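Local coordinates for protein thymine dioxygenase (Neurospora crassa, PDB 5C3Q) that probably acts as an iron- and 2-oxoglutarate-dependent dioxygenase, a thymine-7-hydroxylase that binds thymine and 2-oxoglutarate beside its metal centre, at residues 18-23 with 34-38; 68-72 with 120-124. All blocks are in the same frame, centred on the assembly; numbering follows the deposited sequence.

Contact 1 of 2, residues 18-23 with 34-38; sequences IDFSKF and TAKAI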
ATOM      1  N   ILE A  18       8.124  14.671   4.768  1.00 21.89           N
ATOM      2  CA  ILE A  18       9.582  14.593   4.746  1.00 22.45           C
ATOM      3  C   ILE A  18      10.089  14.728   3.314  1.00 22.98           C
ATOM      4  O   ILE A  18       9.549  14.111   2.392  1.00 22.07           O
ATOM      5  CB  ILE A  18      10.074  13.275   5.393  1.00 22.19           C
ATOM      6  CG1 ILE A  18       9.707  13.268   6.880  1.00 22.13           C
ATOM      7  CG2 ILE A  18      11.582  13.120   5.235  1.00 22.49           C
ATOM      8  CD1 ILE A  18       9.755  11.916   7.546  1.00 22.12           C
ATOM      9  N   ASP A  19      11.108  15.564   3.138  1.00 24.12           N
ATOM     10  CA  ASP A  19      11.734  15.774   1.843  1.00 25.13           C
ATOM     11  C   ASP A  19      12.785  14.687   1.643  1.00 24.66           C
ATOM     12  O   ASP A  19      13.874  14.761   2.206  1.00 25.00           O
ATOM     13  CB  ASP A  19      12.374  17.167   1.787  1.00 26.68           C
ATOM     14  CG  ASP A  19      13.063  17.448   0.468  1.00 27.95           C
ATOM     15  OD1 ASP A  19      13.418  16.495  -0.258  1.00 28.31           O
ATOM     16  OD2 ASP A  19      13.259  18.638   0.154  1.00 29.99           O
ATOM     17  N   PHE A  20      12.459  13.686   0.833  1.00 23.94           N
ATOM     18  CA  PHE A  20      13.320  12.511   0.701  1.00 23.76           C
ATOM     19  C   PHE A  20      14.666  12.820   0.042  1.00 24.18           C
ATOM     20  O   PHE A  20      15.657  12.138   0.308  1.00 24.00           O
ATOM     21  CB  PHE A  20      12.600  11.393  -0.058  1.00 23.43           C
ATOM     22  CG  PHE A  20      13.228  10.040   0.126  1.00 23.25           C
ATOM     23  CD1 PHE A  20      13.273   9.453   1.381  1.00 23.08           C
ATOM     24  CD2 PHE A  20      13.767   9.353  -0.949  1.00 23.48           C
ATOM     25  CE1 PHE A  20      13.848   8.204   1.563  1.00 22.99           C
ATOM     26  CE2 PHE A  20      14.344   8.106  -0.773  1.00 23.49           C
ATOM     27  CZ  PHE A  20      14.382   7.530   0.481  1.00 22.96           C
ATOM     28  N   SER A  21      14.705  13.852  -0.801  1.00 25.01           N
ATOM     29  CA  SER A  21      15.944  14.248  -1.466  1.00 26.01           C
ATOM     30  C   SER A  21      17.027  14.622  -0.446  1.00 26.76           C
ATOM     31  O   SER A  21      18.217  14.489  -0.720  1.00 27.00           O
ATOM     32  CB  SER A  21      15.698  15.409  -2.440  1.00 26.58           C
ATOM     33  OG  SER A  21      15.529  16.641  -1.759  1.00 27.15           O
ATOM     34  N   LYS A  22      16.609  15.078   0.731  1.00 27.21           N
ATOM     35  CA  LYS A  22      17.550  15.414   1.801  1.00 28.26           C
ATOM     36  C   LYS A  22      18.219  14.176   2.427  1.00 28.16           C
ATOM     37  O   LYS A  22      19.338  14.275   2.931  1.00 28.77           O
ATOM     38  CB  LYS A  22      16.864  16.287   2.855  1.00 28.78           C
ATOM     39  CG  LYS A  22      16.455  17.643   2.286  1.00 29.94           C
ATOM     40  CD  LYS A  22      15.810  18.561   3.314  1.00 30.70           C
ATOM     41  CE  LYS A  22      15.706  19.980   2.763  1.00 31.93           C
ATOM     42  NZ  LYS A  22      15.100  20.934   3.731  1.00 32.85           N
ATOM     43  N   PHE A  23      17.554  13.020   2.388  1.00 27.59           N
ATOM     44  CA  PHE A  23      18.210  11.762   2.776  1.00 27.67           C
ATOM     45  C   PHE A  23      19.181  11.300   1.687  1.00 28.77           C
ATOM     46  O   PHE A  23      20.284  10.845   1.983  1.00 28.36           O
ATOM     47  CB  PHE A  23      17.201  10.646   3.069  1.00 26.82           C
ATOM     48  CG  PHE A  23      17.845   9.305   3.310  1.00 26.73           C
ATOM     49  CD1 PHE A  23      18.540   9.057   4.486  1.00 26.89           C
ATOM     50  CD2 PHE A  23      17.790   8.304   2.347  1.00 26.90           C
ATOM     51  CE1 PHE A  23      19.155   7.832   4.706  1.00 27.26           C
ATOM     52  CE2 PHE A  23      18.395   7.073   2.562  1.00 26.94           C
ATOM     53  CZ  PHE A  23      19.081   6.836   3.742  1.00 27.04           C
ATOM     54  N   THR A  34      17.229  13.483   8.581  1.00 25.99           N
ATOM     55  CA  THR A  34      16.113  13.069   7.742  1.00 24.60           C
ATOM     56  C   THR A  34      15.743  11.602   7.999  1.00 23.62           C
ATOM     57  O   THR A  34      14.566  11.263   8.094  1.00 22.91           O
ATOM     58  CB  THR A  34      16.439  13.293   6.251  1.00 24.37           C
ATOM     59  OG1 THR A  34      16.822  14.660   6.052  1.00 24.55           O
ATOM     60  CG2 THR A  34      15.239  12.990   5.379  1.00 24.02           C
ATOM     61  N   ALA A  35      16.752  10.745   8.114  1.00 23.34           N
ATOM     62  CA  ALA A  35      16.536   9.329   8.398  1.00 23.04           C
ATOM     63  C   ALA A  35      15.830   9.137   9.740  1.00 22.95           C
ATOM     64  O   ALA A  35      14.897   8.337   9.848  1.00 22.21           O
ATOM     65  CB  ALA A  35      17.857   8.579   8.381  1.00 23.33           C
ATOM     66  N   LYS A  36      16.274   9.876  10.757  1.00 23.58           N
ATOM     67  CA  LYS A  36      15.639   9.842  12.077  1.00 23.89           C
ATOM     68  C   LYS A  36      14.185  10.308  12.039  1.00 23.05           C
ATOM     69  O   LYS A  36      13.345   9.767  12.762  1.00 22.73           O
ATOM     70  CB  LYS A  36      16.427  10.685  13.087  1.00 25.36           C
ATOM     71  CG  LYS A  36      17.735  10.052  13.533  1.00 26.52           C
ATOM     72  CD  LYS A  36      18.528  10.991  14.428  1.00 28.12           C
ATOM     73  CE  LYS A  36      19.757  10.306  14.996  1.00 29.23           C
ATOM     74  NZ  LYS A  36      20.504  11.196  15.923  1.00 30.74           N
ATOM     75  N   ALA A  37      13.893  11.310  11.208  1.00 22.71           N
ATOM     76  CA  ALA A  37      12.524  11.817  11.061  1.00 22.55           C
ATOM     77  C   ALA A  37      11.619  10.768  10.413  1.00 21.86           C
ATOM     78  O   ALA A  37      10.477  10.577  10.833  1.00 21.63           O
ATOM     79  CB  ALA A  37      12.513  13.101  10.241  1.00 22.87           C
ATOM     80  N   ILE A  38      12.142  10.101   9.386  1.00 21.22           N
ATOM     81  CA  ILE A  38      11.440   9.002   8.726  1.00 20.88           C
ATOM     82  C   ILE A  38      11.142   7.890   9.733  1.00 20.45           C
ATOM     83  O   ILE A  38      10.001   7.459   9.864  1.00 20.43           O
ATOM     84  CB  ILE A  38      12.253   8.458   7.530  1.00 20.74           C
ATOM     85  CG1 ILE A  38      12.253   9.487   6.390  1.00 21.04           C
ATOM     86  CG2 ILE A  38      11.696   7.128   7.040  1.00 20.64           C
ATOM     87  CD1 ILE A  38      13.298   9.241   5.318  1.00 21.22           C
TER
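Ile-18 at the end of strand 13-19 and Phe-23 in the short helix 21-25 lie against successive turns of helix 28-44, with CA atoms 7.1 Å apart for Ile-18 and Ile-38 and 5.5 Å for Phe-23 and Thr-34. The two branches of Ile-18 divide the work. Its CG1 lies beside the backbone N (chi1 -65°) and carries CD1 onto the helix backbone, 3.5 Å from Ile-38 N. The side chains of Ile-18 and Thr-34 pass in opposite directions, with Ile-18 CG2 3.7 Å from Thr-34 CG2. That threonine methyl also lies 3.8 Å from Phe-23 CB and thus touches both the strand residue and the short helix. Thr-34 OG1 hydrogen-bonds to Leu-30 O one turn back. Phe-20 presents a ring edge: Ile-38 CD1 sits in the ring plane, 3.9 Å from Phe-20 CE1. The Phe-23 ring meets Ala-35 CB obliquely. Leu-161 and Ala-168 of helix 147-173 touch Phe-20 and Ile-38 in turn. Asp-19 OD1 takes a weak capping bond from Ser-21 N and a 2.6 Å bond from Ser-21 OG. Helix 28-44 belongs to a beta-alpha-beta crossover between parallel strands 13-19 and 47-51, with helix 21-25 in its first connection. Largely apolar carbons, some set against helix backbone, thus join both strand 13-19 and helix 21-25 to helix 28-44.

Contact 2 of 2, residues 68-72 with 120-124; sequences AKFFK and KESYE. With EDO (1,2-ethanediol), chain I.
Aromatic packing carries much of this contact: the ring of Phe-70 in helix 57-71 brings CE1 over one face of the Tyr-123 ring, toward its rim, the two rings meeting obliquely with centroids 4.4 Å apart and planes at 37°. The closest carbons are Phe-70 CZ and Tyr-123 CD1, at 3.4 Å. Both rings reach out with CG anti to the backbone N, which brings them together between helix and strand. Tyr-123 OH bonds to Pro-136 O.

Contacts of ring with carboxylate and backbone follow. Phe-71 runs past Glu-121 in the opposite direction, its CD1 3.4 Å from Glu-121 CD and its ring 42° from the carboxylate plane, and its edge reaches Tyr-123 N at 3.8 Å from Phe-71 CZ.

Among polar groups, Glu-121 is gripped by Lys-78, Tyr-92 and His-195. Strand 121-125 lies in the large mixed sheet beside strand 190-200, which carries the 2-oxoglutarate-binding Arg-192 and Tyr-196. Glu-124, not touching the helix segment, holds Arg-192 from the second shell: Glu-124 OE1 forms the salt bridge, while OE2 accepts a bond from an ethanediol, probably from the crystallisation liquor. Phenyl rings thus seat the helix on the strand, while the buried Glu-121 carboxylate, probably kept ionised by Lys-78, is satisfied by other parts of the fold.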
ATOM      1  N   ALA A  68      -5.565   4.277 -15.961  1.00 30.26           N
ATOM      2  CA  ALA A  68      -6.923   4.668 -16.346  1.00 30.90           C
ATOM      3  C   ALA A  68      -7.338   4.014 -17.666  1.00 31.62           C
ATOM      4  O   ALA A  68      -8.493   3.638 -17.840  1.00 32.06           O
ATOM      5  CB  ALA A  68      -7.035   6.184 -16.448  1.00 31.26           C
ATOM      6  N   LYS A  69      -6.390   3.868 -18.585  1.00 32.22           N
ATOM      7  CA  LYS A  69      -6.658   3.210 -19.865  1.00 32.97           C
ATOM      8  C   LYS A  69      -6.943   1.717 -19.701  1.00 32.51           C
ATOM      9  O   LYS A  69      -7.769   1.166 -20.426  1.00 32.95           O
ATOM     10  CB  LYS A  69      -5.508   3.444 -20.851  1.00 33.73           C
ATOM     11  CG  LYS A  69      -5.470   4.865 -21.394  1.00 34.93           C
ATOM     12  CD  LYS A  69      -4.191   5.147 -22.161  1.00 36.03           C
ATOM     13  CE  LYS A  69      -4.139   6.593 -22.629  1.00 37.16           C
ATOM     14  NZ  LYS A  69      -3.087   6.801 -23.660  1.00 38.31           N
ATOM     15  N   PHE A  70      -6.282   1.063 -18.747  1.00 31.52           N
ATOM     16  CA  PHE A  70      -6.580  -0.344 -18.475  1.00 31.01           C
ATOM     17  C   PHE A  70      -8.002  -0.529 -17.960  1.00 30.92           C
ATOM     18  O   PHE A  70      -8.713  -1.415 -18.413  1.00 30.41           O
ATOM     19  CB  PHE A  70      -5.612  -0.957 -17.461  1.00 29.97           C
ATOM     20  CG  PHE A  70      -5.999  -2.347 -17.040  1.00 29.65           C
ATOM     21  CD1 PHE A  70      -5.602  -3.449 -17.786  1.00 30.10           C
ATOM     22  CD2 PHE A  70      -6.795  -2.554 -15.919  1.00 29.01           C
ATOM     23  CE1 PHE A  70      -5.970  -4.730 -17.407  1.00 30.00           C
ATOM     24  CE2 PHE A  70      -7.169  -3.831 -15.537  1.00 28.81           C
ATOM     25  CZ  PHE A  70      -6.752  -4.921 -16.279  1.00 29.36           C
ATOM     26  N   PHE A  71      -8.406   0.288 -16.992  1.00 31.12           N
ATOM     27  CA  PHE A  71      -9.712   0.102 -16.358  1.00 31.83           C
ATOM     28  C   PHE A  71     -10.873   0.484 -17.284  1.00 34.32           C
ATOM     29  O   PHE A  71     -12.006   0.050 -17.068  1.00 34.60           O
ATOM     30  CB  PHE A  71      -9.773   0.830 -15.011  1.00 30.69           C
ATOM     31  CG  PHE A  71      -8.915   0.187 -13.950  1.00 29.34           C
ATOM     32  CD1 PHE A  71      -9.253  -1.059 -13.436  1.00 28.64           C
ATOM     33  CD2 PHE A  71      -7.763   0.808 -13.488  1.00 28.45           C
ATOM     34  CE1 PHE A  71      -8.468  -1.668 -12.474  1.00 27.91           C
ATOM     35  CE2 PHE A  71      -6.974   0.206 -12.517  1.00 27.63           C
ATOM     36  CZ  PHE A  71      -7.327  -1.031 -12.012  1.00 27.26           C
ATOM     37  N   LYS A  72     -10.578   1.265 -18.322  1.00 36.93           N
ATOM     38  CA  LYS A  72     -11.551   1.569 -19.381  1.00 39.60           C
ATOM     39  C   LYS A  72     -11.809   0.389 -20.328  1.00 40.55           C
ATOM     40  O   LYS A  72     -12.747   0.433 -21.116  1.00 41.05           O
ATOM     41  CB  LYS A  72     -11.102   2.787 -20.194  1.00 41.03           C
ATOM     42  CG  LYS A  72     -11.367   4.113 -19.502  1.00 42.17           C
ATOM     43  CD  LYS A  72     -10.814   5.280 -20.303  1.00 43.63           C
ATOM     44  CE  LYS A  72     -11.355   6.604 -19.791  1.00 44.49           C
ATOM     45  NZ  LYS A  72     -10.872   7.749 -20.610  1.00 45.77           N
ATOM     46  N   LYS A 120     -14.772  -0.787  -5.875  1.00 30.21           N
ATOM     47  CA  LYS A 120     -13.418  -0.638  -6.391  1.00 29.48           C
ATOM     48  C   LYS A 120     -13.087  -1.765  -7.363  1.00 28.70           C
ATOM     49  O   LYS A 120     -13.749  -2.797  -7.378  1.00 28.88           O
ATOM     50  CB  LYS A 120     -12.408  -0.640  -5.234  1.00 29.78           C
ATOM     51  CG  LYS A 120     -12.253  -1.982  -4.522  1.00 30.60           C
ATOM     52  CD  LYS A 120     -11.169  -1.938  -3.455  1.00 31.17           C
ATOM     53  CE  LYS A 120     -10.952  -3.307  -2.831  1.00 32.32           C
ATOM     54  NZ  LYS A 120      -9.784  -3.310  -1.902  1.00 33.01           N
ATOM     55  N   GLU A 121     -12.069  -1.552  -8.186  1.00 27.61           N
ATOM     56  CA  GLU A 121     -11.476  -2.634  -8.962  1.00 27.15           C
ATOM     57  C   GLU A 121      -9.964  -2.476  -8.915  1.00 25.74           C
ATOM     58  O   GLU A 121      -9.453  -1.380  -8.672  1.00 25.26           O
ATOM     59  CB  GLU A 121     -12.003  -2.664 -10.406  1.00 28.36           C
ATOM     60  CG  GLU A 121     -11.904  -1.349 -11.156  1.00 29.11           C
ATOM     61  CD  GLU A 121     -12.500  -1.401 -12.555  1.00 30.20           C
ATOM     62  OE1 GLU A 121     -12.669  -2.502 -13.124  1.00 30.83           O
ATOM     63  OE2 GLU A 121     -12.783  -0.320 -13.107  1.00 30.59           O
ATOM     64  N   SER A 122      -9.253  -3.577  -9.118  1.00 24.76           N
ATOM     65  CA  SER A 122      -7.803  -3.566  -9.014  1.00 23.91           C
ATOM     66  C   SER A 122      -7.146  -4.487 -10.031  1.00 23.98           C
ATOM     67  O   SER A 122      -7.757  -5.433 -10.529  1.00 23.80           O
ATOM     68  CB  SER A 122      -7.366  -3.952  -7.599  1.00 23.39           C
ATOM     69  OG  SER A 122      -7.729  -5.284  -7.295  1.00 23.87           O
ATOM     70  N   TYR A 123      -5.894  -4.176 -10.341  1.00 23.78           N
ATOM     71  CA  TYR A 123      -5.074  -5.010 -11.191  1.00 23.91           C
ATOM     72  C   TYR A 123      -3.676  -5.071 -10.586  1.00 23.42           C
ATOM     73  O   TYR A 123      -3.026  -4.038 -10.394  1.00 23.23           O
ATOM     74  CB  TYR A 123      -5.031  -4.444 -12.608  1.00 24.74           C
ATOM     75  CG  TYR A 123      -4.187  -5.263 -13.552  1.00 25.14           C
ATOM     76  CD1 TYR A 123      -4.654  -6.471 -14.065  1.00 25.62           C
ATOM     77  CD2 TYR A 123      -2.920  -4.836 -13.929  1.00 25.12           C
ATOM     78  CE1 TYR A 123      -3.882  -7.228 -14.929  1.00 26.19           C
ATOM     79  CE2 TYR A 123      -2.142  -5.585 -14.791  1.00 25.78           C
ATOM     80  CZ  TYR A 123      -2.625  -6.778 -15.289  1.00 26.19           C
ATOM     81  OH  TYR A 123      -1.842  -7.518 -16.144  1.00 27.24           O
ATOM     82  N   GLU A 124      -3.217  -6.285 -10.296  1.00 23.58           N
ATOM     83  CA  GLU A 124      -1.958  -6.488  -9.591  1.00 23.64           C
ATOM     84  C   GLU A 124      -0.866  -7.120 -10.459  1.00 24.04           C
ATOM     85  O   GLU A 124      -1.096  -8.101 -11.175  1.00 23.37           O
ATOM     86  CB  GLU A 124      -2.212  -7.302  -8.332  1.00 23.93           C
ATOM     87  CG  GLU A 124      -2.925  -6.466  -7.276  1.00 23.93           C
ATOM     88  CD  GLU A 124      -3.556  -7.286  -6.176  1.00 24.45           C
ATOM     89  OE1 GLU A 124      -3.414  -6.896  -4.993  1.00 24.76           O
ATOM     90  OE2 GLU A 124      -4.207  -8.303  -6.488  1.00 25.40           O
TER
HETATM   91  C1  EDO I 405      -6.796  -9.370  -5.111  1.00 42.02           C
HETATM   92  O1  EDO I 405      -6.299  -8.110  -4.651  1.00 40.80           O
HETATM   93  C2  EDO I 405      -8.223  -9.585  -4.626  1.00 41.97           C
HETATM   94  O2  EDO I 405      -8.238 -10.201  -3.335  1.00 43.13           O

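Overall arrangement
Contacts 1 and 2 follow one another along the chain, the first closing before the second opens, and both belong to the N-terminal part of the protein. Their centres are about 32 Å apart and their nearest atoms about 23 Å, on opposite sides of the chain's centre. What they share is the large mixed sheet: contact 1 packs helix 28-44 against the end of strand 13-19 near one margin, and contact 2 packs helix 57-71 against strand 121-125, next to the strand at the other margin. The two contacts thus pack helices of the N-terminal part near the two margins of the large sheet. Contact 1 is far from the metal and substrate sites; contact 2 lies in the second shell of the 2-oxoglutarate site, through Arg-192.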